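Local structure of ribonucleoside-diphosphate reductase (6QRZ) at residues A[182-191]-A[253-262]; A[62-71]-A[213-223]. The protein is an R2-like ligand-binding oxidase with a manganese/iron cofactor, related to the small subunit of ribonucleotide reductase and probably active as an oxidoreductase. One frame throughout, in Å; residues are numbered along the deposited sequence.

Overall arrangement
From the N terminus, the chain first passes through 62-71, then reaches 182-191 on helix 178-190. Segment 213-223 folds back on 62-71 and closes contact 2 as a loop of 141 residues, mostly helical. Segment 253-262 then returns to 182-191 and closes contact 1 over 61 residues. The two loops cross rather than nest. Helix 215-245 starts in contact 2, carries the metal ligands Glu228 and His231, and is followed by helix 247-261 of contact 1. The contacts lie on opposite sides of the chain's centre, with their own centres about 33 Å apart. Contact 1 pairs two helices; contact 2 ties an early loop and short helix to a helix start.

Contact 1. Residues A[182-191]-A[253-262]; sequences AVAVTTYNLY and KAIEQFNKLV
Gln257 sends CG anti to the backbone N (chi1 -176°) and bends at chi2 (67°), which lays its chain across Thr186, Thr187 and Val183. CG passes close to Thr186 OG1. The amide lies between the other two residues: OE1 is 3.2 Å from Val183 CG1, while NE2 is 3.0 Å from Thr187 OG1. Both of these side chains cross the glutamine at about a right angle. NE2 also makes a weak hydrogen bond to Glu164. With an alanine in place of Gln257, Val183 CG1 and the Thr187 hydroxyl would probably lose their neighbour across the contact, and Glu164 its weak mate.

One turn before Gln257, Ala254 CB lies 3.7 Å from Thr186 CG2. The CB atoms of Ala182 and Ala254 also touch, at the point where the backbones come nearest. Further along, Leu261 fills the space beside Thr187 and Tyr191. Its CD1 lies 3.5 Å from Thr187 CA, and its CD2 meets Thr187 CG2. Its CB stands over one face of the Tyr191 ring, offset toward the rim. Phe258 CE1 comes to the edge of that ring, 3.9 Å from Tyr191 CB, and also touches Leu190 CB.

The first helix widens here. Leu190 N reaches Val185 O at 3.2 Å, a pi-type turn over 186-190. Helix 281-301 packs on Leu190 and Phe258, and Ile239 of helix 215-245 touches both Ala182 and Ala254. The segments 182-190 and 253-261 run in roughly the same direction, cross at -38°, and their axes come within 8.4 Å. Leu190 is about 11 Å from the iron by its side chain, and none of the metal ligands belongs to either segment. The contact joins helices 178-190 and 247-261 within the all-helical, ferritin-like fold of the R2 family.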
loop_
_atom_site.group_PDB
_atom_site.type_symbol
_atom_site.label_atom_id
_atom_site.label_comp_id
_atom_site.label_asym_id
_atom_site.label_seq_id
_atom_site.Cartn_x
_atom_site.Cartn_y
_atom_site.Cartn_z
ATOM N N ALA A 182 -20.651 -1.989 -2.907
ATOM C CA ALA A 182 -20.965 -2.460 -4.251
ATOM C C ALA A 182 -20.888 -1.320 -5.259
ATOM O O ALA A 182 -20.281 -1.460 -6.327
ATOM C CB ALA A 182 -22.351 -3.103 -4.268
ATOM N N VAL A 183 -21.499 -0.180 -4.931
ATOM C CA VAL A 183 -21.413 0.993 -5.796
ATOM C C VAL A 183 -19.965 1.429 -5.965
ATOM O O VAL A 183 -19.567 1.896 -7.040
ATOM C CB VAL A 183 -22.291 2.127 -5.228
ATOM C CG1 VAL A 183 -22.070 3.418 -5.994
ATOM C CG2 VAL A 183 -23.759 1.730 -5.275
ATOM N N ALA A 184 -19.146 1.261 -4.925
ATOM C CA ALA A 184 -17.743 1.648 -5.016
ATOM C C ALA A 184 -16.963 0.694 -5.914
ATOM O O ALA A 184 -16.263 1.129 -6.834
ATOM C CB ALA A 184 -17.121 1.704 -3.621
ATOM N N VAL A 185 -17.080 -0.613 -5.665
ATOM C CA VAL A 185 -16.272 -1.587 -6.395
ATOM C C VAL A 185 -16.666 -1.626 -7.868
ATOM O O VAL A 185 -15.810 -1.782 -8.749
ATOM C CB VAL A 185 -16.387 -2.973 -5.734
ATOM C CG1 VAL A 185 -15.628 -4.017 -6.537
ATOM C CG2 VAL A 185 -15.860 -2.922 -4.308
ATOM N N THR A 186 -17.961 -1.482 -8.165
ATOM C CA THR A 186 -18.399 -1.458 -9.558
ATOM C C THR A 186 -17.809 -0.266 -10.302
ATOM O O THR A 186 -17.379 -0.393 -11.454
ATOM C CB THR A 186 -19.926 -1.430 -9.635
ATOM O OG1 THR A 186 -20.430 -0.384 -8.794
ATOM C CG2 THR A 186 -20.511 -2.760 -9.188
ATOM N N THR A 187 -17.776 0.898 -9.656
ATOM C CA THR A 187 -17.192 2.103 -10.233
ATOM C C THR A 187 -15.669 2.088 -10.208
ATOM O O THR A 187 -15.043 3.079 -10.597
ATOM C CB THR A 187 -17.707 3.337 -9.483
ATOM O OG1 THR A 187 -19.068 3.123 -9.089
ATOM C CG2 THR A 187 -17.640 4.586 -10.351
ATOM N N TYR A 188 -15.056 0.989 -9.777
ATOM C CA TYR A 188 -13.627 0.989 -9.505
ATOM C C TYR A 188 -12.946 -0.249 -10.075
ATOM O O TYR A 188 -11.974 -0.136 -10.829
ATOM C CB TYR A 188 -13.404 1.091 -7.997
ATOM C CG TYR A 188 -11.965 1.106 -7.567
ATOM C CD1 TYR A 188 -11.090 2.070 -8.040
ATOM C CD2 TYR A 188 -11.486 0.169 -6.665
ATOM C CE1 TYR A 188 -9.776 2.090 -7.638
ATOM C CE2 TYR A 188 -10.173 0.184 -6.257
ATOM C CZ TYR A 188 -9.319 1.146 -6.748
ATOM O OH TYR A 188 -8.003 1.168 -6.348
ATOM N N ASN A 189 -13.449 -1.431 -9.726
ATOM C CA ASN A 189 -12.855 -2.683 -10.178
ATOM C C ASN A 189 -13.564 -3.293 -11.377
ATOM O O ASN A 189 -12.936 -4.035 -12.139
ATOM C CB ASN A 189 -12.842 -3.706 -9.037
ATOM C CG ASN A 189 -11.907 -3.312 -7.912
ATOM O OD1 ASN A 189 -12.339 -3.072 -6.784
ATOM N ND2 ASN A 189 -10.616 -3.247 -8.213
ATOM N N LEU A 190 -14.850 -3.000 -11.564
ATOM C CA LEU A 190 -15.606 -3.621 -12.646
ATOM C C LEU A 190 -15.425 -2.870 -13.960
ATOM O O LEU A 190 -14.916 -3.424 -14.940
ATOM C CB LEU A 190 -17.089 -3.700 -12.275
ATOM C CG LEU A 190 -17.547 -4.920 -11.475
ATOM C CD1 LEU A 190 -17.048 -4.876 -10.037
ATOM C CD2 LEU A 190 -19.057 -5.020 -11.524
ATOM N N TYR A 191 -15.847 -1.608 -14.002
ATOM C CA TYR A 191 -15.810 -0.851 -15.246
ATOM C C TYR A 191 -14.466 -0.172 -15.476
ATOM O O TYR A 191 -13.960 -0.171 -16.602
ATOM C CB TYR A 191 -16.930 0.191 -15.261
ATOM C CG TYR A 191 -16.998 0.998 -16.536
ATOM C CD1 TYR A 191 -17.591 0.476 -17.679
ATOM C CD2 TYR A 191 -16.474 2.282 -16.598
ATOM C CE1 TYR A 191 -17.657 1.211 -18.849
ATOM C CE2 TYR A 191 -16.535 3.025 -17.761
ATOM C CZ TYR A 191 -17.129 2.485 -18.883
ATOM O OH TYR A 191 -17.191 3.222 -20.045
ATOM N N LYS A 253 -27.992 -2.545 -6.696
ATOM C CA LYS A 253 -27.116 -1.379 -6.663
ATOM C C LYS A 253 -25.888 -1.585 -7.542
ATOM O O LYS A 253 -25.407 -0.640 -8.177
ATOM C CB LYS A 253 -26.701 -1.072 -5.225
ATOM C CG LYS A 253 -27.858 -0.727 -4.302
ATOM C CD LYS A 253 -28.521 0.581 -4.704
ATOM C CE LYS A 253 -27.575 1.757 -4.528
ATOM N NZ LYS A 253 -28.233 3.049 -4.865
ATOM N N ALA A 254 -25.366 -2.813 -7.586
ATOM C CA ALA A 254 -24.203 -3.089 -8.423
ATOM C C ALA A 254 -24.540 -2.991 -9.903
ATOM O O ALA A 254 -23.667 -2.665 -10.716
ATOM C CB ALA A 254 -23.637 -4.472 -8.099
ATOM N N ILE A 255 -25.788 -3.264 -10.272
ATOM C CA ILE A 255 -26.212 -3.146 -11.663
ATOM C C ILE A 255 -26.657 -1.724 -11.989
ATOM O O ILE A 255 -26.358 -1.210 -13.071
ATOM C CB ILE A 255 -27.323 -4.172 -11.960
ATOM C CG1 ILE A 255 -26.772 -5.595 -11.859
ATOM C CG2 ILE A 255 -27.904 -3.945 -13.335
ATOM C CD1 ILE A 255 -25.667 -5.893 -12.847
ATOM N N GLU A 256 -27.373 -1.073 -11.068
ATOM C CA GLU A 256 -27.739 0.326 -11.266
ATOM C C GLU A 256 -26.503 1.194 -11.459
ATOM O O GLU A 256 -26.486 2.082 -12.320
ATOM C CB GLU A 256 -28.562 0.831 -10.080
ATOM C CG GLU A 256 -28.759 2.341 -10.057
ATOM C CD GLU A 256 -29.332 2.838 -8.743
ATOM O OE1 GLU A 256 -29.495 2.020 -7.814
ATOM O OE2 GLU A 256 -29.617 4.051 -8.639
ATOM N N GLN A 257 -25.458 0.950 -10.670
ATOM C CA GLN A 257 -24.223 1.706 -10.831
ATOM C C GLN A 257 -23.513 1.331 -12.126
ATOM O O GLN A 257 -22.929 2.193 -12.792
ATOM C CB GLN A 257 -23.307 1.478 -9.629
ATOM C CG GLN A 257 -22.036 2.306 -9.659
ATOM C CD GLN A 257 -22.300 3.793 -9.518
ATOM O OE1 GLN A 257 -23.278 4.204 -8.893
ATOM N NE2 GLN A 257 -21.429 4.607 -10.103
ATOM N N PHE A 258 -23.558 0.051 -12.504
ATOM C CA PHE A 258 -22.902 -0.373 -13.735
ATOM C C PHE A 258 -23.654 0.113 -14.968
ATOM O O PHE A 258 -23.042 0.333 -16.019
ATOM C CB PHE A 258 -22.759 -1.895 -13.757
ATOM C CG PHE A 258 -21.789 -2.397 -14.787
ATOM C CD1 PHE A 258 -20.426 -2.216 -14.618
ATOM C CD2 PHE A 258 -22.237 -3.053 -15.918
ATOM C CE1 PHE A 258 -19.529 -2.676 -15.562
ATOM C CE2 PHE A 258 -21.345 -3.517 -16.864
ATOM C CZ PHE A 258 -19.990 -3.328 -16.686
ATOM N N ASN A 259 -24.973 0.283 -14.861
ATOM C CA ASN A 259 -25.741 0.897 -15.935
ATOM C C ASN A 259 -25.608 2.412 -15.950
ATOM O O ASN A 259 -25.869 3.034 -16.985
ATOM C CB ASN A 259 -27.218 0.513 -15.819
ATOM C CG ASN A 259 -27.484 -0.917 -16.244
ATOM O OD1 ASN A 259 -26.839 -1.435 -17.157
ATOM N ND2 ASN A 259 -28.438 -1.564 -15.586
ATOM N N LYS A 260 -25.214 3.017 -14.829
ATOM C CA LYS A 260 -24.983 4.457 -14.798
ATOM C C LYS A 260 -23.617 4.819 -15.366
ATOM O O LYS A 260 -23.455 5.904 -15.938
ATOM C CB LYS A 260 -25.119 4.982 -13.366
ATOM C CG LYS A 260 -25.073 6.499 -13.250
ATOM C CD LYS A 260 -25.386 6.963 -11.836
ATOM C CE LYS A 260 -24.329 6.496 -10.851
ATOM N NZ LYS A 260 -24.657 6.889 -9.450
ATOM N N LEU A 261 -22.632 3.930 -15.227
ATOM C CA LEU A 261 -21.304 4.201 -15.766
ATOM C C LEU A 261 -21.305 4.147 -17.288
ATOM O O LEU A 261 -20.731 5.019 -17.951
ATOM C CB LEU A 261 -20.295 3.208 -15.192
ATOM C CG LEU A 261 -20.019 3.365 -13.699
ATOM C CD1 LEU A 261 -19.109 2.257 -13.214
ATOM C CD2 LEU A 261 -19.411 4.728 -13.430
ATOM N N VAL A 262 -21.944 3.124 -17.862
ATOM C CA VAL A 262 -22.050 3.025 -19.313
ATOM C C VAL A 262 -22.912 4.125 -19.910
ATOM O O VAL A 262 -22.874 4.338 -21.126
ATOM C CB VAL A 262 -22.603 1.646 -19.724
ATOM C CG1 VAL A 262 -21.691 0.537 -19.221
ATOM C CG2 VAL A 262 -24.016 1.461 -19.195
#

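Contact 2. Residues A[62-71]-A[213-223]; sequences IDFSKDKEDW and IMPGLSKTVNL
This is a partly buried contact in which Asp67 and Asp70 meet the N-terminal end of helix 215-245, while the loop before them lies along its first turns. Asp67 OD1 accepts a hydrogen bond from Gly216 N at 2.9 Å, through its syn lone pair. The N-H...O angle is 147°. Gly216 has no side chain, and this lets the carboxylate lie close to the backbone. Asp70 OD2 takes a weak bond from Met214 N, the N-cap residue.

Apolar groups flank these polar atoms. Met214 bends at chi2 (-63°) and brings CE to the edge of the Trp71 ring, 3.7 Å from CE3. Ile62 CD1 reaches Leu223 CD1 at 3.8 Å and also lies against Thr220 OG1. Phe64 CZ approaches the same hydroxyl at 3.5 Å. The Thr220 hydroxyl donates a hydrogen bond to Gly216 O. Helix 113-139 packs against the contact, with Phe136 on Met214 and Ala132 on Thr220.

Two carboxylates thus sit where the helix begins, and Asp67 is buried. The helix end and its backbone N-H groups would probably stabilise their negative charge and favour the ionised form of Asp67.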
loop_
_atom_site.group_PDB
_atom_site.type_symbol
_atom_site.label_atom_id
_atom_site.label_comp_id
_atom_site.label_asym_id
_atom_site.label_seq_id
_atom_site.Cartn_x
_atom_site.Cartn_y
_atom_site.Cartn_z
ATOM N N ILE A 62 12.981 -1.848 -16.560
ATOM C CA ILE A 62 12.438 -1.698 -17.906
ATOM C C ILE A 62 13.216 -0.609 -18.632
ATOM O O ILE A 62 13.232 0.552 -18.207
ATOM C CB ILE A 62 10.939 -1.376 -17.859
ATOM C CG1 ILE A 62 10.169 -2.524 -17.200
ATOM C CG2 ILE A 62 10.412 -1.107 -19.258
ATOM C CD1 ILE A 62 8.683 -2.270 -17.071
ATOM N N ASP A 63 13.865 -0.979 -19.733
ATOM C CA ASP A 63 14.692 -0.053 -20.494
ATOM C C ASP A 63 13.839 0.677 -21.524
ATOM O O ASP A 63 13.125 0.047 -22.310
ATOM C CB ASP A 63 15.839 -0.797 -21.180
ATOM C CG ASP A 63 16.903 0.140 -21.722
ATOM O OD1 ASP A 63 16.780 1.367 -21.523
ATOM O OD2 ASP A 63 17.867 -0.354 -22.345
ATOM N N PHE A 64 13.919 2.009 -21.515
ATOM C CA PHE A 64 13.187 2.854 -22.451
ATOM C C PHE A 64 14.109 3.524 -23.464
ATOM O O PHE A 64 13.727 4.529 -24.073
ATOM C CB PHE A 64 12.384 3.915 -21.695
ATOM C CG PHE A 64 11.323 3.352 -20.791
ATOM C CD1 PHE A 64 10.025 3.191 -21.243
ATOM C CD2 PHE A 64 11.621 3.000 -19.485
ATOM C CE1 PHE A 64 9.045 2.677 -20.414
ATOM C CE2 PHE A 64 10.644 2.486 -18.650
ATOM C CZ PHE A 64 9.354 2.325 -19.116
ATOM N N SER A 65 15.316 2.989 -23.659
ATOM C CA SER A 65 16.296 3.649 -24.515
ATOM C C SER A 65 15.960 3.529 -25.996
ATOM O O SER A 65 16.449 4.338 -26.793
ATOM C CB SER A 65 17.693 3.084 -24.250
ATOM O OG SER A 65 17.738 1.690 -24.496
ATOM N N LYS A 66 15.149 2.545 -26.388
ATOM C CA LYS A 66 14.746 2.394 -27.779
ATOM C C LYS A 66 13.344 2.926 -28.055
ATOM O O LYS A 66 12.991 3.117 -29.224
ATOM C CB LYS A 66 14.834 0.920 -28.205
ATOM C CG LYS A 66 14.928 0.715 -29.714
ATOM C CD LYS A 66 15.284 -0.719 -30.079
ATOM C CE LYS A 66 14.151 -1.677 -29.768
ATOM N NZ LYS A 66 14.472 -3.074 -30.172
ATOM N N ASP A 67 12.543 3.172 -27.016
ATOM C CA ASP A 67 11.220 3.752 -27.227
ATOM C C ASP A 67 11.321 5.174 -27.763
ATOM O O ASP A 67 10.509 5.588 -28.599
ATOM C CB ASP A 67 10.420 3.733 -25.925
ATOM C CG ASP A 67 10.259 2.339 -25.361
ATOM O OD1 ASP A 67 10.178 1.381 -26.154
ATOM O OD2 ASP A 67 10.215 2.202 -24.123
ATOM N N LYS A 68 12.310 5.937 -27.291
ATOM C CA LYS A 68 12.493 7.298 -27.783
ATOM C C LYS A 68 12.874 7.315 -29.258
ATOM O O LYS A 68 12.594 8.296 -29.958
ATOM C CB LYS A 68 13.550 8.021 -26.946
ATOM C CG LYS A 68 14.932 7.388 -27.006
ATOM C CD LYS A 68 15.907 8.087 -26.072
ATOM C CE LYS A 68 15.531 7.870 -24.615
ATOM N NZ LYS A 68 16.532 8.468 -23.688
ATOM N N GLU A 69 13.505 6.246 -29.747
ATOM C CA GLU A 69 13.812 6.152 -31.169
ATOM C C GLU A 69 12.569 5.803 -31.980
ATOM O O GLU A 69 12.381 6.321 -33.087
ATOM C CB GLU A 69 14.913 5.117 -31.403
ATOM C CG GLU A 69 16.244 5.473 -30.758
ATOM C CD GLU A 69 17.282 4.378 -30.919
ATOM O OE1 GLU A 69 16.919 3.273 -31.375
ATOM O OE2 GLU A 69 18.462 4.622 -30.591
ATOM N N ASP A 70 11.712 4.932 -31.445
ATOM C CA ASP A 70 10.453 4.611 -32.105
ATOM C C ASP A 70 9.415 5.714 -31.947
ATOM O O ASP A 70 8.456 5.759 -32.724
ATOM C CB ASP A 70 9.896 3.294 -31.560
ATOM C CG ASP A 70 10.814 2.118 -31.831
ATOM O OD1 ASP A 70 11.512 2.136 -32.867
ATOM O OD2 ASP A 70 10.839 1.178 -31.010
ATOM N N TRP A 71 9.585 6.599 -30.963
ATOM C CA TRP A 71 8.684 7.737 -30.825
ATOM C C TRP A 71 8.902 8.747 -31.942
ATOM O O TRP A 71 7.944 9.359 -32.432
ATOM C CB TRP A 71 8.879 8.394 -29.458
ATOM C CG TRP A 71 8.129 9.679 -29.277
ATOM C CD1 TRP A 71 8.624 10.944 -29.411
ATOM C CD2 TRP A 71 6.748 9.825 -28.922
ATOM N NE1 TRP A 71 7.638 11.868 -29.163
ATOM C CE2 TRP A 71 6.477 11.207 -28.860
ATOM C CE3 TRP A 71 5.716 8.922 -28.652
ATOM C CZ2 TRP A 71 5.217 11.706 -28.539
ATOM C CZ3 TRP A 71 4.465 9.420 -28.331
ATOM C CH2 TRP A 71 4.226 10.799 -28.277
ATOM N N ILE A 213 6.720 -1.540 -32.390
ATOM C CA ILE A 213 7.229 -0.317 -31.786
ATOM C C ILE A 213 7.014 -0.375 -30.279
ATOM O O ILE A 213 6.223 -1.171 -29.768
ATOM C CB ILE A 213 6.559 0.948 -32.367
ATOM C CG1 ILE A 213 5.044 0.889 -32.154
ATOM C CG2 ILE A 213 6.898 1.108 -33.841
ATOM C CD1 ILE A 213 4.319 2.145 -32.573
ATOM N N MET A 214 7.738 0.496 -29.572
ATOM C CA MET A 214 7.656 0.664 -28.124
ATOM C C MET A 214 7.847 -0.658 -27.388
ATOM O O MET A 214 6.909 -1.146 -26.745
ATOM C CB MET A 214 6.314 1.287 -27.735
ATOM C CG MET A 214 6.029 2.622 -28.402
ATOM S SD MET A 214 7.208 3.901 -27.930
ATOM C CE MET A 214 6.601 5.288 -28.890
ATOM N N PRO A 215 9.035 -1.270 -27.449
ATOM C CA PRO A 215 9.236 -2.508 -26.679
ATOM C C PRO A 215 9.286 -2.275 -25.181
ATOM O O PRO A 215 8.817 -3.124 -24.413
ATOM C CB PRO A 215 10.569 -3.041 -27.223
ATOM C CG PRO A 215 11.282 -1.825 -27.695
ATOM C CD PRO A 215 10.220 -0.923 -28.253
ATOM N N GLY A 216 9.847 -1.147 -24.741
ATOM C CA GLY A 216 9.890 -0.862 -23.316
ATOM C C GLY A 216 8.509 -0.665 -22.720
ATOM O O GLY A 216 8.212 -1.180 -21.639
ATOM N N LEU A 217 7.648 0.082 -23.414
ATOM C CA LEU A 217 6.269 0.215 -22.957
ATOM C C LEU A 217 5.512 -1.099 -23.098
ATOM O O LEU A 217 4.599 -1.372 -22.310
ATOM C CB LEU A 217 5.559 1.327 -23.729
ATOM C CG LEU A 217 4.157 1.688 -23.234
ATOM C CD1 LEU A 217 4.206 2.194 -21.800
ATOM C CD2 LEU A 217 3.505 2.715 -24.145
ATOM N N SER A 218 5.873 -1.922 -24.087
ATOM C CA SER A 218 5.263 -3.244 -24.204
ATOM C C SER A 218 5.594 -4.105 -22.993
ATOM O O SER A 218 4.727 -4.815 -22.472
ATOM C CB SER A 218 5.727 -3.925 -25.492
ATOM O OG SER A 218 5.353 -3.172 -26.631
ATOM N N LYS A 219 6.848 -4.058 -22.535
ATOM C CA LYS A 219 7.201 -4.717 -21.283
ATOM C C LYS A 219 6.452 -4.093 -20.114
ATOM O O LYS A 219 6.058 -4.791 -19.173
ATOM C CB LYS A 219 8.713 -4.639 -21.059
ATOM C CG LYS A 219 9.205 -5.331 -19.797
ATOM C CD LYS A 219 9.013 -6.837 -19.876
ATOM C CE LYS A 219 9.564 -7.533 -18.641
ATOM N NZ LYS A 219 9.366 -9.009 -18.695
ATOM N N THR A 220 6.236 -2.777 -20.162
ATOM C CA THR A 220 5.491 -2.103 -19.105
ATOM C C THR A 220 4.033 -2.548 -19.089
ATOM O O THR A 220 3.488 -2.884 -18.032
ATOM C CB THR A 220 5.590 -0.586 -19.282
ATOM O OG1 THR A 220 6.964 -0.185 -19.236
ATOM C CG2 THR A 220 4.820 0.131 -18.186
ATOM N N VAL A 221 3.390 -2.572 -20.258
ATOM C CA VAL A 221 1.971 -2.919 -20.325
ATOM C C VAL A 221 1.756 -4.379 -19.942
ATOM O O VAL A 221 0.845 -4.706 -19.172
ATOM C CB VAL A 221 1.411 -2.614 -21.726
ATOM C CG1 VAL A 221 -0.001 -3.166 -21.868
ATOM C CG2 VAL A 221 1.425 -1.117 -21.985
ATOM N N ASN A 222 2.592 -5.278 -20.471
ATOM C CA ASN A 222 2.455 -6.695 -20.147
ATOM C C ASN A 222 2.627 -6.950 -18.656
ATOM O O ASN A 222 2.051 -7.903 -18.119
ATOM C CB ASN A 222 3.463 -7.521 -20.947
ATOM C CG ASN A 222 3.070 -7.669 -22.403
ATOM O OD1 ASN A 222 1.888 -7.774 -22.733
ATOM N ND2 ASN A 222 4.062 -7.678 -23.285
ATOM N N LEU A 223 3.411 -6.115 -17.974
ATOM C CA LEU A 223 3.539 -6.232 -16.528
ATOM C C LEU A 223 2.404 -5.524 -15.799
ATOM O O LEU A 223 2.023 -5.945 -14.701
ATOM C CB LEU A 223 4.892 -5.680 -16.076
ATOM C CG LEU A 223 6.119 -6.490 -16.505
ATOM C CD1 LEU A 223 7.403 -5.732 -16.201
ATOM C CD2 LEU A 223 6.128 -7.856 -15.837
#